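Local coordinates for protein nucleoside hydrolase, putative (Trypanosoma brucei, PDB 3FZ0) that is a putative member of the nucleoside hydrolase family that binds a calcium ion and assembles from four chains, at residues L112-L115 with K116-E120. The protein carries 2 engineered substitutions. Numbering follows the deposited sequence.
Sequences LEIL and KILEE
The carboxylate of Glu113 meets Ile117 and Lys116. Ile117 CD1 sits beside the OE2 edge of this carboxylate, raised toward one face, 3.6 Å from Glu113 CD. Lys116 CE comes near the OE1 edge, 3.6 Å from Glu113 OE1 and slightly raised to the same side. The bend in the Glu113 chain (chi2 66°) turns its carboxylate toward these neighbours. Glu113 OE1 has its salt bridge with Arg108. Lys116 NZ stays 5.1 Å from Glu113 OE1, too far for a direct bond. It pairs with the second carboxylate, that of Glu120. Lys116 NZ meets Glu120 OE2 at 2.8 Å on the syn side, 18° out of plane, a hydrogen-bonded salt bridge from i to i+4. Ile114 and Leu118 lie side by side and point the same way, with Ile114 CG2 3.9 Å from Leu118 CD1. Ile117 N gives an almost straight hydrogen bond to Glu113 O at 2.9 Å, and Leu118 N bonds likewise to Ile114 O. Leu115 touches helix 138-146, while Ile117 packs on strand 32-39. The pattern is that of i to i+3 and i to i+4 contacts in an amphipathic alpha helix, 110-120, packed beside the central mixed sheet of the nucleoside hydrolase fold.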
loop_
_atom_site.group_PDB
_atom_site.type_symbol
_atom_site.label_atom_id
_atom_site.label_comp_id
_atom_site.label_asym_id
_atom_site.label_seq_id
_atom_site.Cartn_x
_atom_site.Cartn_y
_atom_site.Cartn_z
ATOM N N LEU B 112 -30.434 2.742 -6.481
ATOM C CA LEU B 112 -31.738 2.707 -5.808
ATOM C C LEU B 112 -32.717 1.875 -6.596
ATOM O O LEU B 112 -33.654 1.337 -6.044
ATOM C CB LEU B 112 -32.283 4.113 -5.532
ATOM C CG LEU B 112 -31.384 4.974 -4.604
ATOM C CD1 LEU B 112 -31.980 6.342 -4.312
ATOM C CD2 LEU B 112 -31.058 4.265 -3.315
ATOM N N GLU B 113 -32.463 1.752 -7.895
ATOM C CA GLU B 113 -33.266 0.917 -8.768
ATOM C C GLU B 113 -33.008 -0.584 -8.553
ATOM O O GLU B 113 -33.954 -1.372 -8.529
ATOM C CB GLU B 113 -33.033 1.296 -10.223
ATOM C CG GLU B 113 -33.731 0.360 -11.227
ATOM C CD GLU B 113 -35.278 0.407 -11.186
ATOM O OE1 GLU B 113 -35.905 1.289 -10.523
ATOM O OE2 GLU B 113 -35.880 -0.457 -11.861
ATOM N N ILE B 114 -31.740 -0.975 -8.403
ATOM C CA ILE B 114 -31.434 -2.337 -7.987
ATOM C C ILE B 114 -32.247 -2.709 -6.721
ATOM O O ILE B 114 -32.865 -3.783 -6.683
ATOM C CB ILE B 114 -29.920 -2.585 -7.784
ATOM C CG1 ILE B 114 -29.188 -2.485 -9.118
ATOM C CG2 ILE B 114 -29.692 -3.938 -7.138
ATOM C CD1 ILE B 114 -27.645 -2.326 -9.010
ATOM N N LEU B 115 -32.278 -1.808 -5.728
ATOM C CA LEU B 115 -32.948 -2.078 -4.447
ATOM C C LEU B 115 -34.454 -2.173 -4.632
ATOM O O LEU B 115 -35.126 -2.967 -3.968
ATOM C CB LEU B 115 -32.591 -1.023 -3.379
ATOM C CG LEU B 115 -31.082 -0.899 -3.075
ATOM C CD1 LEU B 115 -30.858 0.088 -1.920
ATOM C CD2 LEU B 115 -30.424 -2.259 -2.775
ATOM N N LYS B 116 -34.979 -1.364 -5.549
ATOM C CA LYS B 116 -36.412 -1.346 -5.818
ATOM C C LYS B 116 -36.836 -2.657 -6.502
ATOM O O LYS B 116 -37.799 -3.301 -6.079
ATOM C CB LYS B 116 -36.789 -0.111 -6.633
ATOM C CG LYS B 116 -38.221 -0.100 -7.127
ATOM C CD LYS B 116 -38.497 1.159 -7.947
ATOM C CE LYS B 116 -39.264 0.863 -9.224
ATOM N NZ LYS B 116 -40.661 0.589 -8.843
ATOM N N ILE B 117 -36.103 -3.064 -7.527
ATOM C CA ILE B 117 -36.318 -4.356 -8.162
ATOM C C ILE B 117 -36.224 -5.520 -7.179
ATOM O O ILE B 117 -37.098 -6.383 -7.162
ATOM C CB ILE B 117 -35.368 -4.531 -9.364
ATOM C CG1 ILE B 117 -35.878 -3.680 -10.522
ATOM C CG2 ILE B 117 -35.194 -6.035 -9.799
ATOM C CD1 ILE B 117 -34.731 -3.179 -11.342
ATOM N N LEU B 118 -35.185 -5.529 -6.351
ATOM C CA LEU B 118 -35.027 -6.595 -5.361
ATOM C C LEU B 118 -36.186 -6.606 -4.392
ATOM O O LEU B 118 -36.664 -7.666 -3.990
ATOM C CB LEU B 118 -33.703 -6.478 -4.603
ATOM C CG LEU B 118 -32.434 -6.697 -5.422
ATOM C CD1 LEU B 118 -31.201 -6.491 -4.550
ATOM C CD2 LEU B 118 -32.434 -8.075 -6.090
ATOM N N GLU B 119 -36.649 -5.415 -4.041
ATOM C CA GLU B 119 -37.715 -5.267 -3.054
ATOM C C GLU B 119 -38.994 -5.822 -3.615
ATOM O O GLU B 119 -39.711 -6.514 -2.925
ATOM C CB GLU B 119 -37.860 -3.797 -2.624
ATOM C CG GLU B 119 -38.984 -3.496 -1.662
ATOM C CD GLU B 119 -38.846 -4.173 -0.285
ATOM O OE1 GLU B 119 -37.707 -4.228 0.288
ATOM O OE2 GLU B 119 -39.900 -4.628 0.236
ATOM N N GLU B 120 -39.261 -5.538 -4.886
ATOM C CA GLU B 120 -40.480 -6.005 -5.569
ATOM C C GLU B 120 -40.427 -7.446 -6.112
ATOM O O GLU B 120 -41.454 -8.017 -6.432
ATOM C CB GLU B 120 -40.821 -5.053 -6.714
ATOM C CG GLU B 120 -41.233 -3.648 -6.265
ATOM C CD GLU B 120 -41.201 -2.598 -7.382
ATOM O OE1 GLU B 120 -40.739 -2.888 -8.500
ATOM O OE2 GLU B 120 -41.620 -1.454 -7.115
#